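Local atomic coordinates of Ras-related protein Rab-21 (Homo sapiens, PDB entry 1Z0I), a protein that belongs to the Rab branch of the Ras family of small G proteins and folds as a P-loop domain, here with GDP bound. Residues 86-91 and 122-127; 8-13 and 73-78. All coordinates share one frame; numbering follows the deposited sequence.

Contact 1. Residues 86-91 and 122-127; sequences YDITDE and DLEKER. With GDP (guanosine-5'-diphosphate), chain C.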
# COMPACT_ATOMS: atom_id res chain seq x y z
N TYR A 86 1.95 7.48 1.60
CA TYR A 86 1.96 8.93 1.78
C TYR A 86 1.85 9.62 0.40
O TYR A 86 1.81 8.97 -0.65
CB TYR A 86 3.21 9.40 2.58
CG TYR A 86 4.50 9.18 1.82
CD1 TYR A 86 4.98 10.14 0.91
CD2 TYR A 86 5.23 7.99 1.97
CE1 TYR A 86 6.13 9.92 0.18
CE2 TYR A 86 6.39 7.77 1.25
CZ TYR A 86 6.84 8.74 0.36
OH TYR A 86 8.00 8.51 -0.35
N ASP A 87 1.82 10.94 0.40
CA ASP A 87 1.70 11.71 -0.84
C ASP A 87 3.01 12.45 -1.03
O ASP A 87 3.44 13.23 -0.17
CB ASP A 87 0.51 12.68 -0.69
CG ASP A 87 0.32 13.61 -1.89
OD1 ASP A 87 1.15 13.60 -2.84
OD2 ASP A 87 -0.69 14.37 -1.85
N ILE A 88 3.67 12.18 -2.15
CA ILE A 88 4.97 12.79 -2.48
C ILE A 88 4.97 14.34 -2.50
O ILE A 88 6.03 14.95 -2.34
CB ILE A 88 5.55 12.21 -3.80
CG1 ILE A 88 4.73 12.63 -5.04
CG2 ILE A 88 5.66 10.70 -3.71
CD1 ILE A 88 5.50 13.56 -5.99
N THR A 89 3.78 14.93 -2.68
CA THR A 89 3.61 16.39 -2.71
C THR A 89 3.37 16.96 -1.33
O THR A 89 3.25 18.18 -1.17
CB THR A 89 2.39 16.84 -3.62
OG1 THR A 89 1.14 16.67 -2.92
CG2 THR A 89 2.36 16.09 -4.97
N ASP A 90 3.31 16.09 -0.32
CA ASP A 90 2.92 16.47 1.03
C ASP A 90 3.81 15.83 2.13
O ASP A 90 3.70 14.63 2.44
CB ASP A 90 1.42 16.19 1.26
CG ASP A 90 0.91 16.70 2.60
OD1 ASP A 90 1.63 16.60 3.62
OD2 ASP A 90 -0.23 17.19 2.64
N GLU A 91 4.65 16.67 2.71
CA GLU A 91 5.63 16.27 3.74
C GLU A 91 4.99 15.84 5.08
O GLU A 91 5.53 14.95 5.76
CB GLU A 91 6.68 17.38 3.91
CG GLU A 91 7.74 17.16 5.00
CD GLU A 91 8.58 15.91 4.80
OE1 GLU A 91 8.73 15.44 3.65
OE2 GLU A 91 9.10 15.39 5.81
N ASP A 122 3.05 11.46 -10.77
CA ASP A 122 2.72 12.32 -11.91
C ASP A 122 2.83 13.81 -11.55
O ASP A 122 2.95 14.66 -12.43
CB ASP A 122 1.30 12.02 -12.42
CG ASP A 122 0.23 12.12 -11.32
OD1 ASP A 122 0.26 11.32 -10.34
OD2 ASP A 122 -0.64 12.99 -11.45
N LEU A 123 2.79 14.11 -10.25
CA LEU A 123 2.86 15.49 -9.76
C LEU A 123 4.25 15.87 -9.28
O LEU A 123 4.38 16.74 -8.42
CB LEU A 123 1.83 15.74 -8.65
CG LEU A 123 0.33 15.55 -8.95
CD1 LEU A 123 -0.48 15.68 -7.68
CD2 LEU A 123 -0.20 16.51 -10.05
N GLU A 124 5.28 15.24 -9.83
CA GLU A 124 6.69 15.53 -9.49
C GLU A 124 7.07 17.01 -9.38
O GLU A 124 7.81 17.39 -8.46
CB GLU A 124 7.64 14.87 -10.47
CG GLU A 124 8.23 13.58 -9.95
CD GLU A 124 9.10 13.77 -8.72
OE1 GLU A 124 8.92 13.00 -7.77
OE2 GLU A 124 9.97 14.68 -8.70
N LYS A 125 6.59 17.84 -10.31
CA LYS A 125 6.94 19.26 -10.33
C LYS A 125 6.56 19.91 -8.99
O LYS A 125 7.10 20.96 -8.63
CB LYS A 125 6.26 19.96 -11.50
N GLU A 126 5.65 19.25 -8.27
CA GLU A 126 5.22 19.67 -6.93
C GLU A 126 5.68 18.77 -5.75
O GLU A 126 5.01 18.74 -4.73
CB GLU A 126 3.71 19.80 -6.87
CG GLU A 126 3.16 21.00 -7.62
CD GLU A 126 2.46 20.59 -8.88
OE1 GLU A 126 1.39 19.95 -8.75
OE2 GLU A 126 2.99 20.88 -9.98
N ARG A 127 6.79 18.06 -5.89
CA ARG A 127 7.29 17.18 -4.83
C ARG A 127 7.68 17.95 -3.56
O ARG A 127 8.25 19.05 -3.66
CB ARG A 127 8.49 16.36 -5.35
CG ARG A 127 9.30 15.62 -4.28
CD ARG A 127 10.36 14.70 -4.89
NE ARG A 127 9.78 13.50 -5.51
CZ ARG A 127 9.50 12.37 -4.85
NH1 ARG A 127 9.73 12.26 -3.55
NH2 ARG A 127 8.98 11.35 -5.50
PB GDP C . -7.44 8.12 0.52
O1B GDP C . -8.11 9.05 1.52
O2B GDP C . -6.11 7.73 1.10
O3B GDP C . -8.30 6.89 0.29
O3A GDP C . -7.25 8.94 -0.87
PA GDP C . -8.23 8.87 -2.16
O1A GDP C . -8.06 7.57 -2.95
O2A GDP C . -9.67 9.06 -1.87
O5' GDP C . -7.69 10.06 -3.09
C5' GDP C . -7.73 11.43 -2.73
C4' GDP C . -7.68 12.28 -4.01
O4' GDP C . -6.41 12.25 -4.67
C3' GDP C . -8.69 11.85 -5.04
O3' GDP C . -9.06 13.02 -5.74
C2' GDP C . -7.91 11.01 -6.02
O2' GDP C . -8.56 10.98 -7.31
C1' GDP C . -6.57 11.74 -6.00
N9 GDP C . -5.45 10.84 -6.37
C8 GDP C . -5.25 9.59 -5.92
N7 GDP C . -4.13 9.04 -6.47
C5 GDP C . -3.58 9.97 -7.27
C6 GDP C . -2.39 10.02 -8.13
O6 GDP C . -1.62 9.03 -8.22
N1 GDP C . -2.17 11.15 -8.81
C2 GDP C . -3.00 12.23 -8.73
N2 GDP C . -2.67 13.32 -9.48
N3 GDP C . -4.13 12.26 -7.96
C4 GDP C . -4.45 11.16 -7.21
O HOH W 1 9.55 9.83 -2.09
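I88 packs against one face of the R127 guanidinium, its CB 3.8 Å from the plane and displaced toward the rim, while CG2 approaches NH2. The two side chains cross at about a right angle, and CD1 of I88 continues to the carboxylate of E124. A salt bridge to that carboxylate holds the arginine: OE1 of E124 accepts from NH2 of R127 at 2.8 Å, nearly in the guanidinium plane, whereas its modelled approach to NE is implausibly short and of doubtful length. The chain of R127 turns at chi3 (-73°), which brings its head back over the isoleucine. At another edge NH1 of R127 shares a water with OH of Y86. T89 fills the other half of the contact, its CG2 3.7 Å from CB of L123 and its CA-H directed at O of E126, 3.4 Å from CA. The backbone N of T89 closes an Asx turn on OD1 of D87, which it meets from above the carboxylate plane. D122 serves the base of GDP, OD1 accepting from N1 at 175° and OD2 from N2, and L123 CD1 touches the same N2; this matches the guanine-specifying aspartate of Ras-like proteins. S149 also bonds D122 OD1. The whole lies at the surface, where the end of strand 81-87 turns toward helix 91-95 and meets the loop between strand 113-119 and helix 131-140.

Contact 2. Residues 8-13 and 73-78; sequences KVVLLG and PIYYRD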
# COMPACT_ATOMS: atom_id res chain seq x y z
N LYS A 8 -3.92 -11.82 3.34
CA LYS A 8 -4.65 -10.60 3.71
C LYS A 8 -3.71 -9.39 3.77
O LYS A 8 -2.65 -9.45 4.39
CB LYS A 8 -5.40 -10.74 5.04
CG LYS A 8 -6.07 -9.44 5.45
CD LYS A 8 -7.03 -9.60 6.60
CE LYS A 8 -7.41 -8.24 7.16
NZ LYS A 8 -8.26 -8.31 8.36
N VAL A 9 -4.13 -8.29 3.11
CA VAL A 9 -3.34 -7.07 3.02
C VAL A 9 -4.16 -5.82 3.41
O VAL A 9 -5.28 -5.63 2.94
CB VAL A 9 -2.72 -6.92 1.60
CG1 VAL A 9 -2.04 -5.53 1.40
CG2 VAL A 9 -1.72 -8.07 1.33
N VAL A 10 -3.60 -5.01 4.30
CA VAL A 10 -4.23 -3.77 4.78
C VAL A 10 -3.53 -2.51 4.26
O VAL A 10 -2.30 -2.46 4.16
CB VAL A 10 -4.31 -3.67 6.34
CG1 VAL A 10 -5.39 -4.60 6.89
CG2 VAL A 10 -2.97 -3.93 6.99
N LEU A 11 -4.35 -1.49 3.96
CA LEU A 11 -3.86 -0.19 3.53
C LEU A 11 -3.94 0.81 4.67
O LEU A 11 -4.96 0.91 5.36
CB LEU A 11 -4.66 0.30 2.30
CG LEU A 11 -4.04 0.06 0.92
CD1 LEU A 11 -4.07 -1.42 0.49
CD2 LEU A 11 -4.76 0.89 -0.08
N LEU A 12 -2.86 1.56 4.86
CA LEU A 12 -2.73 2.48 5.99
C LEU A 12 -2.12 3.80 5.54
O LEU A 12 -1.48 3.86 4.49
CB LEU A 12 -1.87 1.84 7.09
CG LEU A 12 -2.23 0.42 7.59
CD1 LEU A 12 -1.14 -0.20 8.48
CD2 LEU A 12 -3.57 0.40 8.31
N GLY A 13 -2.31 4.84 6.34
CA GLY A 13 -1.79 6.17 6.02
C GLY A 13 -2.83 7.25 6.20
O GLY A 13 -3.99 6.96 6.41
N PRO A 73 -9.38 -3.97 16.06
CA PRO A 73 -8.62 -5.19 15.80
C PRO A 73 -9.17 -6.02 14.62
O PRO A 73 -8.40 -6.70 13.95
CB PRO A 73 -8.73 -5.97 17.12
CG PRO A 73 -8.98 -4.92 18.15
CD PRO A 73 -9.87 -3.92 17.44
N ILE A 74 -10.48 -5.94 14.40
CA ILE A 74 -11.15 -6.55 13.24
C ILE A 74 -10.44 -6.21 11.91
O ILE A 74 -10.28 -7.10 11.05
CB ILE A 74 -12.67 -6.18 13.21
CG1 ILE A 74 -13.50 -7.23 12.47
CG2 ILE A 74 -12.90 -4.78 12.63
CD1 ILE A 74 -14.99 -7.29 12.98
N TYR A 75 -9.99 -4.97 11.76
CA TYR A 75 -9.28 -4.52 10.56
C TYR A 75 -7.88 -5.15 10.42
O TYR A 75 -7.58 -5.77 9.39
CB TYR A 75 -9.18 -2.99 10.53
CG TYR A 75 -8.68 -2.40 9.22
CD1 TYR A 75 -9.53 -2.30 8.11
CD2 TYR A 75 -7.38 -1.92 9.11
CE1 TYR A 75 -9.07 -1.73 6.91
CE2 TYR A 75 -6.92 -1.35 7.92
CZ TYR A 75 -7.77 -1.26 6.82
OH TYR A 75 -7.30 -0.71 5.66
N TYR A 76 -7.06 -4.99 11.46
CA TYR A 76 -5.70 -5.55 11.51
C TYR A 76 -5.65 -7.08 11.49
O TYR A 76 -4.75 -7.68 10.88
CB TYR A 76 -4.95 -5.03 12.75
CG TYR A 76 -4.57 -3.56 12.67
CD1 TYR A 76 -5.43 -2.56 13.13
CD2 TYR A 76 -3.34 -3.17 12.13
CE1 TYR A 76 -5.08 -1.22 13.05
CE2 TYR A 76 -2.98 -1.83 12.05
CZ TYR A 76 -3.85 -0.86 12.51
OH TYR A 76 -3.50 0.47 12.42
N ARG A 77 -6.62 -7.71 12.16
CA ARG A 77 -6.65 -9.17 12.39
C ARG A 77 -6.30 -10.03 11.16
O ARG A 77 -6.91 -9.88 10.10
CB ARG A 77 -8.04 -9.55 12.91
CG ARG A 77 -8.20 -10.98 13.41
CD ARG A 77 -9.67 -11.27 13.78
NE ARG A 77 -10.17 -10.34 14.78
CZ ARG A 77 -11.45 -10.07 15.01
NH1 ARG A 77 -12.40 -10.67 14.30
NH2 ARG A 77 -11.78 -9.18 15.96
N ASP A 78 -5.31 -10.91 11.33
CA ASP A 78 -4.91 -11.96 10.35
C ASP A 78 -4.21 -11.43 9.07
O ASP A 78 -4.19 -12.11 8.05
CB ASP A 78 -6.09 -12.87 9.96
CG ASP A 78 -6.84 -13.43 11.15
OD1 ASP A 78 -6.21 -14.04 12.03
OD2 ASP A 78 -8.08 -13.26 11.20
O HOH W 2 -9.62 -11.19 8.89
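Y75 lays one ring face against V10, whose CG1 stands 4.1 Å from the ring centroid in a CH-pi contact displaced toward the rim. With chi1 at -170°, CG trans to the backbone N, the ring points in toward strand 5-12, its OH end leading; CD2 of L12 reaches its edge, near the ring plane, 3.8 Å from CE2. The phenol OH of Y75 donates to O of L11 over 2.9 Å, in the carbonyl plane and on a lone pair. The backbone O of Y75 is bonded by NZ of K8, which comes from above the carbonyl plane. Y76 brings its OH near CD2 of L12, but bonds it to E103 of helix 97-107. O of R77 lies 2.7 Å from NZ of K8, a second carbonyl met in its plane, and D78 rests its O against CB of K8. The lysine, extended throughout, spans from strand to loop; W60 adds a cation-pi contact, and a water accepts from NZ and weakly donates to D78 OD2. Two backbone oxygens therefore grip the ammonium, while OD2 of D78 remains 5.7 Å from NZ of K8: the loop receives the charge mainly through its carbonyl groups, probably stabilised by their dipoles.

Overall arrangement
Within one Ras-type domain, the two contacts illustrate how loops are fastened to a central sheet at different depths. Contact 2 is partly buried, pairing strand 5-12 with the segment that leads into strand 81-87; contact 1 takes up the far end of that same strand 81-87, at the surface, where loop meets loop. The strands are neighbours, yet the contact centres lie 26 Å apart, on opposite sides of the chain's centre. Contact 2 is joined by direct hydrogen bonds to main-chain oxygens, whereas contact 1 has none across its segments and relies on packing and a water bridge, its ion pair staying within 122-127. Direct bonding to the nucleotide belongs to contact 1.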